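Local coordinates for protein 6-aminohexanoate-cyclic-dimer hydrolase (Arthrobacter sp., PDB 3A2Q) that hydrolyses one amide bond of the cyclic dimer of 6-aminohexanoic acid, a nylon-6 by-product, to give the linear dimer, at residues A[123-127]-A[410-414]; A[176-180]-A[387-391]; A[303-309]-A[426-430]; A[311-315]-A[362-366]; A[432-438]-A[451-457]. The protein carries 1 engineered substitution. All blocks are in the same frame, centred on the assembly; numbering follows the deposited sequence.

The five contacts bring distant parts of one amidase-family chain together round its central mixed sheet and substrate pocket. Contact 1 lines the pocket itself, and its F414 packs against L309 of contact 3 and Y312 of contact 4. Contacts 3 and 4, with centres 11 Å apart, share helix 308-331. Helix 427-431 of contact 3 leads directly into the hairpin of contact 5. Contact 2 meets that hairpin through T388 to S437 and R176 to Q452, with centres 12 Å apart. In order of first segments they run 1 to 5, yet all but the hairpin join residues far apart in sequence, and, since neighbouring contacts touch, they tie pocket, helices and sheet together.

Contact 1. Residues A[123-127]-A[410-414]; sequences MGNQV and RQSAF. With ACA (6-aminohexanoic acid), chain B; ACA (6-aminohexanoic acid), chain C.
N125 and Q411 approach from opposite directions and meet amide to amide in the substrate pocket of the amidase-family fold, where the cyclic dimer, modelled as two linked 6-aminohexanoyl units, is bound. Their planes stand 86° apart. N125 ND2 gives an almost straight hydrogen bond to Q411 OE1, 2.6 Å away, with the acceptor in the amide plane of N125 and the donor on an in-plane lone pair of OE1. The same nitrogen donates a second bond to O of ACA (chain B), also at 2.6 Å. An amide nitrogen suits this place, carrying one hydrogen for the glutamine and one for the substrate. With CG anti to the backbone N (chi1 -155°), the N125 amide is brought up to both acceptors. Replacing it with an alanine would probably leave Q411 OE1 and the substrate carbonyl without their shared donor. G124 O accepts from N of ACA (chain B) at 3.0 Å; with no side chain, the glycine avoids a clash with C5 of ACA (chain B). Farther from the ligand, the Q126 chain bends at chi2 (-63°) and sends NE2 to S412 OG at 2.8 Å, a second tie between the loops. S150, probably part of the charge relay, bonds to the ligand. Q411 CG sits 4.2 Å above the centre of the F414 ring, while F414 CE1 lies 4.0 Å from C5 of ACA (chain C).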
# COMPACT_ATOMS: atom_id res chain seq x y z
N MET A 123 -2.75 9.75 -10.19
CA MET A 123 -1.32 9.75 -9.89
C MET A 123 -1.06 9.45 -8.41
O MET A 123 0.00 9.79 -7.88
CB MET A 123 -0.70 11.11 -10.28
CG MET A 123 -0.81 11.41 -11.78
SD MET A 123 0.04 12.91 -12.32
CE MET A 123 -1.23 14.17 -11.97
N GLY A 124 -2.02 8.79 -7.77
CA GLY A 124 -1.90 8.42 -6.36
C GLY A 124 -1.85 9.61 -5.42
O GLY A 124 -1.29 9.52 -4.33
N ASN A 125 -2.47 10.71 -5.82
CA ASN A 125 -2.44 11.93 -5.03
C ASN A 125 -3.50 12.10 -3.93
O ASN A 125 -3.77 13.23 -3.53
CB ASN A 125 -2.49 13.14 -5.97
CG ASN A 125 -1.87 14.38 -5.34
OD1 ASN A 125 -2.40 15.48 -5.47
ND2 ASN A 125 -0.74 14.20 -4.67
N GLN A 126 -4.07 11.01 -3.44
CA GLN A 126 -5.08 11.11 -2.38
C GLN A 126 -5.04 9.88 -1.49
O GLN A 126 -4.47 8.86 -1.87
CB GLN A 126 -6.50 11.23 -2.96
CG GLN A 126 -6.78 12.46 -3.84
CD GLN A 126 -6.67 13.78 -3.09
OE1 GLN A 126 -6.91 13.85 -1.88
NE2 GLN A 126 -6.33 14.84 -3.81
N VAL A 127 -5.64 9.98 -0.30
CA VAL A 127 -5.71 8.83 0.60
C VAL A 127 -7.10 8.20 0.59
O VAL A 127 -7.55 7.56 1.54
CB VAL A 127 -5.29 9.18 2.05
CG1 VAL A 127 -3.77 9.23 2.14
CG2 VAL A 127 -5.90 10.50 2.49
N ARG A 410 -0.50 23.74 0.69
CA ARG A 410 -0.18 22.33 0.88
C ARG A 410 -1.08 21.29 0.23
O ARG A 410 -2.22 21.56 -0.13
CB ARG A 410 -0.06 22.06 2.39
CG ARG A 410 0.25 20.62 2.78
CD ARG A 410 0.49 20.49 4.28
NE ARG A 410 1.64 21.25 4.73
CZ ARG A 410 2.14 21.18 5.96
NH1 ARG A 410 1.57 20.39 6.85
NH2 ARG A 410 3.19 21.91 6.30
N GLN A 411 -0.53 20.08 0.10
CA GLN A 411 -1.20 18.92 -0.49
C GLN A 411 -2.58 18.73 0.13
O GLN A 411 -2.75 18.88 1.34
CB GLN A 411 -0.35 17.67 -0.23
CG GLN A 411 -0.41 16.61 -1.31
CD GLN A 411 0.33 17.02 -2.57
OE1 GLN A 411 0.37 16.27 -3.55
NE2 GLN A 411 0.91 18.21 -2.55
N SER A 412 -3.57 18.40 -0.70
CA SER A 412 -4.93 18.20 -0.20
C SER A 412 -4.98 17.00 0.75
O SER A 412 -5.79 16.97 1.68
CB SER A 412 -5.91 18.01 -1.36
OG SER A 412 -5.52 16.94 -2.20
N ALA A 413 -4.11 16.03 0.52
CA ALA A 413 -4.06 14.83 1.35
C ALA A 413 -3.42 15.11 2.71
O ALA A 413 -3.50 14.29 3.62
CB ALA A 413 -3.30 13.72 0.63
N PHE A 414 -2.78 16.27 2.84
CA PHE A 414 -2.12 16.63 4.09
C PHE A 414 -2.94 17.57 4.96
O PHE A 414 -2.40 18.17 5.89
CB PHE A 414 -0.75 17.26 3.82
CG PHE A 414 0.23 16.34 3.14
CD1 PHE A 414 0.02 14.97 3.11
CD2 PHE A 414 1.38 16.85 2.55
CE1 PHE A 414 0.95 14.12 2.51
CE2 PHE A 414 2.32 16.00 1.94
CZ PHE A 414 2.10 14.63 1.93
C ACA B . 2.12 12.09 -3.99
O ACA B . 1.09 12.29 -4.64
C2 ACA B . 3.31 11.40 -4.64
C3 ACA B . 2.90 10.18 -5.44
C4 ACA B . 2.91 8.94 -4.56
C5 ACA B . 1.69 8.07 -4.78
C6 ACA B . 1.45 7.14 -3.60
N ACA B . 0.27 7.51 -2.82
C ACA C . 0.28 7.71 -1.51
O ACA C . 1.17 7.28 -0.77
C2 ACA C . -0.89 8.50 -0.94
C3 ACA C . -0.47 9.81 -0.28
C4 ACA C . -0.30 10.95 -1.27
C5 ACA C . 0.77 11.94 -0.80
C6 ACA C . 1.17 12.94 -1.88
N ACA C . 2.26 12.46 -2.72

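Contact 2. Residues A[176-180]-A[387-391]; sequences RIPAS and PTVTR
The start of helix 176-182, just after A174, an engineered alanine here and probably the site of the acyl-ester nucleophile in the natural enzyme, rests on the loop leaving strand 383-387, with S180 and I177 meeting T388 and V389. No hydrogen bond crosses between the two segments; they fit by shape. S180 CB lies 3.7 Å from T388 CB, a close approach that the small serine permits. T388 turns its methyl to the helix: CG2 is anti to the backbone N and reaches R176 O at 3.5 Å, a carbonyl already accepting the helical bond from S180 N. The branched threonine thus divides its work, with CG2 against the helix and OG1 bonded to S437 of the neighbouring strand. V389 brings both methyls to bear. Its CG2 approaches S180 OG at 3.6 Å, while CG1 meets I177 CG2 at 4.2 Å, a looser apolar touch. The serine hydroxyl is not left to these methyls, since it accepts a hydrogen bond from the backbone N of G450. R176 contributes mainly CB and its carbonyl; its guanidinium leads away to a salt bridge with D170 and hydrogen bonds to T425 O and Q452 OE1. The helix thus lies among strand 435-442, touched by R176 and S180, and helix 416-422, which packs on I177, with the loop after strand 383-387 against its side.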
# COMPACT_ATOMS: atom_id res chain seq x y z
N ARG A 176 -0.56 0.57 3.37
CA ARG A 176 -1.01 0.33 4.73
C ARG A 176 -2.39 0.91 5.02
O ARG A 176 -3.20 0.26 5.68
CB ARG A 176 0.02 0.90 5.72
CG ARG A 176 1.34 0.13 5.73
CD ARG A 176 2.43 0.97 6.40
NE ARG A 176 2.84 2.07 5.53
CZ ARG A 176 3.47 3.17 5.94
NH1 ARG A 176 3.75 3.35 7.22
NH2 ARG A 176 3.80 4.10 5.05
N ILE A 177 -2.68 2.10 4.50
CA ILE A 177 -3.98 2.72 4.74
C ILE A 177 -5.12 1.88 4.14
O ILE A 177 -6.07 1.52 4.84
CB ILE A 177 -4.01 4.18 4.20
CG1 ILE A 177 -3.03 5.02 5.03
CG2 ILE A 177 -5.42 4.76 4.31
CD1 ILE A 177 -2.74 6.40 4.48
N PRO A 178 -5.05 1.55 2.84
CA PRO A 178 -6.12 0.75 2.25
C PRO A 178 -6.26 -0.61 2.95
O PRO A 178 -7.35 -1.15 3.04
CB PRO A 178 -5.70 0.60 0.79
CG PRO A 178 -4.88 1.83 0.54
CD PRO A 178 -4.08 1.98 1.81
N ALA A 179 -5.14 -1.15 3.43
CA ALA A 179 -5.17 -2.44 4.12
C ALA A 179 -5.93 -2.29 5.43
O ALA A 179 -6.77 -3.11 5.77
CB ALA A 179 -3.73 -2.93 4.41
N SER A 180 -5.63 -1.22 6.18
CA SER A 180 -6.31 -0.97 7.45
C SER A 180 -7.82 -0.80 7.22
O SER A 180 -8.65 -1.43 7.88
CB SER A 180 -5.75 0.30 8.09
OG SER A 180 -6.45 0.65 9.28
N PRO A 387 -1.75 2.34 15.96
CA PRO A 387 -2.85 2.17 15.00
C PRO A 387 -2.34 2.52 13.60
O PRO A 387 -1.46 3.36 13.47
CB PRO A 387 -3.90 3.18 15.48
CG PRO A 387 -3.60 3.32 16.95
CD PRO A 387 -2.10 3.32 17.01
N THR A 388 -2.88 1.88 12.57
CA THR A 388 -2.44 2.21 11.22
C THR A 388 -3.01 3.57 10.84
O THR A 388 -2.30 4.43 10.32
CB THR A 388 -2.89 1.15 10.20
OG1 THR A 388 -2.41 -0.13 10.60
CG2 THR A 388 -2.32 1.47 8.81
N VAL A 389 -4.31 3.77 11.10
CA VAL A 389 -4.95 5.06 10.82
C VAL A 389 -5.42 5.67 12.14
O VAL A 389 -5.54 4.96 13.14
CB VAL A 389 -6.13 4.91 9.83
CG1 VAL A 389 -5.62 4.34 8.52
CG2 VAL A 389 -7.22 4.03 10.42
N THR A 390 -5.71 6.97 12.14
CA THR A 390 -6.09 7.64 13.38
C THR A 390 -7.55 8.06 13.52
O THR A 390 -7.92 8.69 14.52
CB THR A 390 -5.24 8.90 13.60
OG1 THR A 390 -5.69 9.94 12.73
CG2 THR A 390 -3.78 8.60 13.30
N ARG A 391 -8.37 7.71 12.53
CA ARG A 391 -9.78 8.07 12.54
C ARG A 391 -10.66 6.97 11.98
O ARG A 391 -10.18 6.00 11.39
CB ARG A 391 -10.00 9.32 11.68
CG ARG A 391 -9.51 9.13 10.25
CD ARG A 391 -10.08 10.17 9.31
NE ARG A 391 -11.53 10.04 9.18
CZ ARG A 391 -12.31 10.91 8.54
NH1 ARG A 391 -11.77 11.97 7.95
NH2 ARG A 391 -13.62 10.71 8.48

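Contact 3. Residues A[303-309]-A[426-430]; sequences LGDRSFL and VPFNV
F308 turns its ring to residues 426-430, meeting V426, P427 and V430, while L303 reaches P427 and F428. This is the tight part of the contact, joining the run-in to helix 308-331 with the short helix ahead of strand 435-442. With chi1 at 72°, F308 CG sits between its backbone N and carbonyl carbon, and the ring is directed at the valines. V426 CG1 lies at the ring's edge, in its plane, 4.0 Å from F308 CZ, whereas V430 CG2 approaches F308 CE1 obliquely at 3.8 Å. L303 crosses P427 at about a right angle, its CD2 touching P427 CB at 3.7 Å and F428 CZ at 4.1 Å. The compact proline ring suits a place between two side chains: its CB meets L303 CD2 and also lies over the centre of the F428 ring. On the other side the chain runs through D305 and S307 toward solvent. There D305 OD1 accepts a hydrogen bond from the backbone N of S307 at 3.1 Å, forming an Asx turn, and also accepts from S307 OG. R306 turns its charged end to a salt bridge with D270. Y369 of helix 356-378 adds a further ring beside F308. Since no hydrogen bond links the two segments, their adhesion probably rests on buried hydrocarbon; D305, R306 and N429 find their polar partners away from the interface.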
# COMPACT_ATOMS: atom_id res chain seq x y z
N LEU A 303 8.26 11.28 16.59
CA LEU A 303 6.88 11.18 16.14
C LEU A 303 6.03 12.35 16.65
O LEU A 303 4.92 12.57 16.16
CB LEU A 303 6.26 9.84 16.57
CG LEU A 303 6.87 8.60 15.89
CD1 LEU A 303 6.04 7.37 16.24
CD2 LEU A 303 6.91 8.79 14.39
N GLY A 304 6.56 13.09 17.62
CA GLY A 304 5.82 14.23 18.16
C GLY A 304 5.98 15.45 17.28
O GLY A 304 5.41 16.51 17.54
N ASP A 305 6.74 15.29 16.20
CA ASP A 305 7.00 16.39 15.28
C ASP A 305 6.62 15.99 13.85
O ASP A 305 6.96 14.90 13.38
CB ASP A 305 8.49 16.76 15.37
CG ASP A 305 8.92 17.77 14.31
OD1 ASP A 305 8.23 18.79 14.12
OD2 ASP A 305 9.97 17.53 13.67
N ARG A 306 5.89 16.86 13.17
CA ARG A 306 5.51 16.57 11.80
C ARG A 306 5.91 17.75 10.92
O ARG A 306 5.34 17.96 9.84
CB ARG A 306 4.01 16.30 11.67
CG ARG A 306 3.68 15.33 10.53
CD ARG A 306 2.20 15.17 10.29
NE ARG A 306 1.49 14.67 11.47
CZ ARG A 306 0.61 15.38 12.17
NH1 ARG A 306 0.32 16.62 11.80
NH2 ARG A 306 0.01 14.85 13.22
N SER A 307 6.90 18.51 11.37
CA SER A 307 7.40 19.67 10.63
C SER A 307 7.87 19.26 9.24
O SER A 307 7.73 20.02 8.28
CB SER A 307 8.57 20.31 11.38
OG SER A 307 8.15 20.83 12.62
N PHE A 308 8.41 18.06 9.14
CA PHE A 308 8.93 17.53 7.89
C PHE A 308 7.88 17.47 6.78
O PHE A 308 8.23 17.52 5.59
CB PHE A 308 9.48 16.12 8.12
CG PHE A 308 8.42 15.08 8.36
CD1 PHE A 308 7.78 14.46 7.29
CD2 PHE A 308 8.04 14.74 9.65
CE1 PHE A 308 6.77 13.51 7.51
CE2 PHE A 308 7.04 13.80 9.88
CZ PHE A 308 6.40 13.18 8.81
N LEU A 309 6.61 17.34 7.15
CA LEU A 309 5.56 17.23 6.15
C LEU A 309 5.53 18.42 5.20
O LEU A 309 5.14 18.28 4.04
CB LEU A 309 4.19 17.03 6.81
CG LEU A 309 3.12 16.41 5.90
CD1 LEU A 309 3.60 15.05 5.40
CD2 LEU A 309 1.83 16.25 6.67
N VAL A 426 2.91 8.00 7.37
CA VAL A 426 3.91 8.77 6.65
C VAL A 426 5.30 8.89 7.30
O VAL A 426 6.31 8.95 6.58
CB VAL A 426 3.37 10.19 6.30
CG1 VAL A 426 3.32 11.06 7.52
CG2 VAL A 426 4.22 10.82 5.21
N PRO A 427 5.40 8.89 8.64
CA PRO A 427 6.74 9.00 9.21
C PRO A 427 7.68 7.87 8.75
O PRO A 427 8.88 8.07 8.64
CB PRO A 427 6.49 8.94 10.72
CG PRO A 427 5.10 9.43 10.87
CD PRO A 427 4.38 8.80 9.70
N PHE A 428 7.12 6.70 8.49
CA PHE A 428 7.93 5.56 8.09
C PHE A 428 8.26 5.50 6.61
O PHE A 428 9.11 4.71 6.19
CB PHE A 428 7.25 4.29 8.61
CG PHE A 428 6.94 4.40 10.08
CD1 PHE A 428 7.99 4.49 11.00
CD2 PHE A 428 5.64 4.62 10.51
CE1 PHE A 428 7.74 4.80 12.34
CE2 PHE A 428 5.38 4.93 11.85
CZ PHE A 428 6.43 5.03 12.76
N ASN A 429 7.60 6.34 5.81
CA ASN A 429 7.95 6.43 4.40
C ASN A 429 9.21 7.27 4.42
O ASN A 429 10.12 7.07 3.62
CB ASN A 429 6.89 7.19 3.59
CG ASN A 429 5.64 6.40 3.38
OD1 ASN A 429 4.70 6.49 4.16
ND2 ASN A 429 5.63 5.58 2.33
N VAL A 430 9.27 8.23 5.35
CA VAL A 430 10.45 9.08 5.45
C VAL A 430 11.65 8.32 6.01
O VAL A 430 12.76 8.47 5.51
CB VAL A 430 10.19 10.33 6.31
CG1 VAL A 430 11.48 11.12 6.50
CG2 VAL A 430 9.14 11.20 5.63

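Contact 4. Residues A[311-315]-A[362-366]; sequences DYSTI and CVDEL
Segments 311-315 of helix 308-331 and 362-366 of helix 356-378 cross at -132°, nearer antiparallel than parallel, with their axes 8.9 Å apart and the CA atoms of D311 and C362 only 4.8 Å from each other. Such nearness calls for a small side chain, and C362 supplies it: its CB rests 3.6 Å from D311 O, and its SG packs 3.7 Å from T314 CB. Next to it, I315 sends CG1 alongside C362 CB. With CG1 anti to its carbonyl carbon (chi1 -67°), I315 reaches onward so that CD1 meets L366 CD1 tip to tip at 3.7 Å, while the V363 side chain crosses that of I315 at about a right angle, its CG2 against the same CD1. L366 CD1 also lies 4.0 Å from Y312 CD1, completing an apolar patch on the buried side of the crossing. The tyrosine hydroxyl leads out of this patch to a weak hydrogen bond with A171 O, beside the substrate site. At the solvent edge D311 lies against E365, its OD2 3.4 Å from E365 CB, with the two carboxylate planes 45° apart. OD2 and E365 OE1 are 4.4 Å from each other, and one water donates to both. A lysine in place of D311 would probably leave that water without one acceptor and disturb the close fit over E365 CB. Two like charges this near would be expected to disfavour each other; the shared water probably eases that cost, while the buried hydrocarbon and sulfur contacts supply the cohesion.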
# COMPACT_ATOMS: atom_id res chain seq x y z
N ASP A 311 8.13 20.09 4.11
CA ASP A 311 9.22 19.82 3.17
C ASP A 311 8.83 18.71 2.21
O ASP A 311 9.15 18.76 1.03
CB ASP A 311 10.48 19.42 3.92
CG ASP A 311 10.97 20.49 4.87
OD1 ASP A 311 11.34 21.58 4.40
OD2 ASP A 311 10.98 20.23 6.09
N TYR A 312 8.14 17.70 2.73
CA TYR A 312 7.71 16.58 1.91
C TYR A 312 6.71 17.06 0.86
O TYR A 312 6.74 16.63 -0.29
CB TYR A 312 7.07 15.51 2.81
CG TYR A 312 6.73 14.23 2.10
CD1 TYR A 312 7.69 13.55 1.34
CD2 TYR A 312 5.46 13.67 2.21
CE1 TYR A 312 7.38 12.35 0.70
CE2 TYR A 312 5.14 12.47 1.57
CZ TYR A 312 6.10 11.82 0.82
OH TYR A 312 5.78 10.65 0.18
N SER A 313 5.82 17.96 1.26
CA SER A 313 4.80 18.50 0.37
C SER A 313 5.45 19.21 -0.83
O SER A 313 4.98 19.08 -1.96
CB SER A 313 3.90 19.49 1.12
OG SER A 313 2.80 19.88 0.32
N THR A 314 6.51 19.96 -0.56
CA THR A 314 7.21 20.68 -1.62
C THR A 314 7.79 19.70 -2.63
O THR A 314 7.72 19.92 -3.84
CB THR A 314 8.33 21.55 -1.03
OG1 THR A 314 7.75 22.55 -0.18
CG2 THR A 314 9.13 22.23 -2.15
N ILE A 315 8.36 18.61 -2.14
CA ILE A 315 8.93 17.60 -3.02
C ILE A 315 7.80 16.98 -3.83
O ILE A 315 7.95 16.72 -5.03
CB ILE A 315 9.65 16.51 -2.21
CG1 ILE A 315 10.89 17.11 -1.55
CG2 ILE A 315 10.01 15.34 -3.12
CD1 ILE A 315 11.59 16.18 -0.57
N CYS A 362 14.85 20.41 1.08
CA CYS A 362 13.71 19.61 1.51
C CYS A 362 14.11 18.14 1.64
O CYS A 362 13.72 17.46 2.59
CB CYS A 362 12.56 19.74 0.51
SG CYS A 362 11.71 21.34 0.56
N VAL A 363 14.89 17.65 0.69
CA VAL A 363 15.34 16.26 0.74
C VAL A 363 16.21 16.06 1.98
O VAL A 363 16.09 15.05 2.68
CB VAL A 363 16.12 15.87 -0.53
CG1 VAL A 363 16.72 14.47 -0.36
CG2 VAL A 363 15.21 15.91 -1.74
N ASP A 364 17.08 17.02 2.26
CA ASP A 364 17.93 16.91 3.44
C ASP A 364 17.08 16.84 4.71
O ASP A 364 17.41 16.11 5.64
CB ASP A 364 18.89 18.10 3.56
CG ASP A 364 20.10 17.96 2.66
OD1 ASP A 364 20.27 16.90 2.02
OD2 ASP A 364 20.90 18.92 2.61
N GLU A 365 16.00 17.61 4.74
CA GLU A 365 15.12 17.62 5.91
C GLU A 365 14.53 16.23 6.14
O GLU A 365 14.33 15.82 7.29
CB GLU A 365 13.99 18.64 5.74
CG GLU A 365 14.44 20.08 5.99
CD GLU A 365 15.21 20.25 7.29
OE1 GLU A 365 14.69 19.86 8.35
OE2 GLU A 365 16.35 20.76 7.25
N LEU A 366 14.25 15.51 5.06
CA LEU A 366 13.70 14.17 5.18
C LEU A 366 14.76 13.23 5.78
O LEU A 366 14.45 12.43 6.66
CB LEU A 366 13.25 13.63 3.82
CG LEU A 366 12.14 14.38 3.08
CD1 LEU A 366 11.65 13.52 1.94
CD2 LEU A 366 10.99 14.70 4.02
O HOH W 1 11.65 20.22 8.72

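Contact 5. Residues A[432-438]-A[451-457]; sequences GQPAISL and VQIVAAY
L438 N donates to V451 O at 2.8 Å, the shortest bond between the two strands, and V451 N returns one to L438 O at 2.9 Å. Two residues along comes a second such pair, I436 N to I453 O and I453 N to I436 O, both 3.0 Å. A longer bond from A455 N to P434 O, 3.2 Å, ends the series. Lacking an N-H, the proline can take only half of a bond pair, which is consistent with A455 O being a buried oxygen with no polar partner in the model; Q433 lays CB against it. These bonds make the two arms of an antiparallel beta hairpin, strands 435-442 and 448-455, set inside the large mixed sheet between strands 185-188 and 383-387. The non-hydrogen-bonded pairs, A435 with V454 and S437 with Q452, turn their side chains to one face. There A435 CB meets V454 CG2 at 4.0 Å, and the extended Q452 chain, with CG anti to its backbone N (chi1 -168°), carries OE1 to R176. On the other face the I436 and I453 side chains cross at a slant, CG2 of I436 4.1 Å from CB of I453, and L463 of helix 460-473 packs on both isoleucines, beta-branched residues well suited to a strand. G432, just after helix 427-431, has a positive phi (83°); a CB there would jam against the preceding carbonyl O and come within 3.2 Å of Y457 CE1. The tyrosine ring instead lies obliquely beside G432 O. Q433 OE1 is hydrogen-bonded to S431 OG, while one water accepts from Y457 N and, weakly, from Q433 NE2.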
# COMPACT_ATOMS: atom_id res chain seq x y z
N GLY A 432 11.96 5.02 6.01
CA GLY A 432 12.23 3.87 5.16
C GLY A 432 12.12 2.53 5.89
O GLY A 432 12.45 1.49 5.31
N GLN A 433 11.67 2.55 7.14
CA GLN A 433 11.54 1.32 7.91
C GLN A 433 10.37 0.46 7.47
O GLN A 433 9.35 0.97 7.03
CB GLN A 433 11.39 1.64 9.39
CG GLN A 433 12.61 2.27 10.00
CD GLN A 433 12.30 2.98 11.29
OE1 GLN A 433 11.58 3.98 11.30
NE2 GLN A 433 12.82 2.47 12.39
N PRO A 434 10.52 -0.87 7.59
CA PRO A 434 9.45 -1.78 7.19
C PRO A 434 8.28 -1.62 8.17
O PRO A 434 8.47 -1.57 9.39
CB PRO A 434 10.11 -3.15 7.28
CG PRO A 434 11.09 -2.98 8.40
CD PRO A 434 11.67 -1.60 8.15
N ALA A 435 7.07 -1.53 7.63
CA ALA A 435 5.89 -1.33 8.47
C ALA A 435 4.72 -2.10 7.88
O ALA A 435 4.44 -1.99 6.68
CB ALA A 435 5.54 0.16 8.55
N ILE A 436 4.04 -2.87 8.71
CA ILE A 436 2.94 -3.68 8.24
C ILE A 436 1.64 -3.38 8.99
O ILE A 436 1.66 -3.08 10.19
CB ILE A 436 3.29 -5.18 8.38
CG1 ILE A 436 2.28 -6.06 7.64
CG2 ILE A 436 3.33 -5.57 9.86
CD1 ILE A 436 2.73 -7.50 7.51
N SER A 437 0.53 -3.41 8.26
CA SER A 437 -0.78 -3.19 8.89
C SER A 437 -1.46 -4.56 8.93
O SER A 437 -1.56 -5.23 7.91
CB SER A 437 -1.63 -2.23 8.06
OG SER A 437 -2.88 -2.01 8.69
N LEU A 438 -1.91 -4.96 10.12
CA LEU A 438 -2.59 -6.24 10.31
C LEU A 438 -4.05 -5.94 10.64
O LEU A 438 -4.34 -5.07 11.45
CB LEU A 438 -1.95 -7.01 11.47
CG LEU A 438 -0.45 -7.30 11.32
CD1 LEU A 438 0.05 -8.04 12.56
CD2 LEU A 438 -0.21 -8.12 10.07
N VAL A 451 -3.87 -2.52 12.77
CA VAL A 451 -2.87 -2.28 13.80
C VAL A 451 -1.53 -2.32 13.07
O VAL A 451 -1.27 -3.25 12.29
CB VAL A 451 -2.92 -3.36 14.91
CG1 VAL A 451 -1.78 -3.15 15.89
CG2 VAL A 451 -4.26 -3.28 15.64
N GLN A 452 -0.71 -1.30 13.29
CA GLN A 452 0.57 -1.19 12.60
C GLN A 452 1.75 -1.60 13.47
O GLN A 452 1.80 -1.29 14.66
CB GLN A 452 0.77 0.26 12.12
CG GLN A 452 1.94 0.44 11.14
CD GLN A 452 2.11 1.86 10.62
OE1 GLN A 452 2.79 2.08 9.62
NE2 GLN A 452 1.50 2.84 11.30
N ILE A 453 2.71 -2.29 12.85
CA ILE A 453 3.91 -2.72 13.55
C ILE A 453 5.08 -2.23 12.70
O ILE A 453 5.08 -2.40 11.48
CB ILE A 453 4.00 -4.26 13.64
CG1 ILE A 453 2.65 -4.86 14.04
CG2 ILE A 453 5.07 -4.65 14.65
CD1 ILE A 453 2.12 -4.36 15.34
N VAL A 454 6.06 -1.61 13.34
CA VAL A 454 7.23 -1.07 12.65
C VAL A 454 8.52 -1.64 13.24
O VAL A 454 8.72 -1.57 14.45
CB VAL A 454 7.31 0.47 12.79
CG1 VAL A 454 8.43 1.01 11.90
CG2 VAL A 454 5.96 1.10 12.43
N ALA A 455 9.38 -2.19 12.39
CA ALA A 455 10.65 -2.76 12.84
C ALA A 455 11.81 -1.91 12.34
O ALA A 455 11.62 -0.97 11.57
CB ALA A 455 10.79 -4.19 12.33
N ALA A 456 13.02 -2.23 12.79
CA ALA A 456 14.20 -1.47 12.36
C ALA A 456 14.44 -1.64 10.86
O ALA A 456 14.00 -2.62 10.26
CB ALA A 456 15.43 -1.92 13.16
N TYR A 457 15.14 -0.68 10.27
CA TYR A 457 15.47 -0.69 8.84
C TYR A 457 15.98 -2.08 8.42
O TYR A 457 16.94 -2.59 9.00
CB TYR A 457 16.56 0.35 8.56
CG TYR A 457 16.71 0.75 7.11
CD1 TYR A 457 15.95 1.78 6.57
CD2 TYR A 457 17.63 0.10 6.28
CE1 TYR A 457 16.10 2.17 5.24
CE2 TYR A 457 17.79 0.48 4.95
CZ TYR A 457 17.02 1.51 4.43
OH TYR A 457 17.16 1.87 3.11
O HOH W 2 15.89 1.68 11.89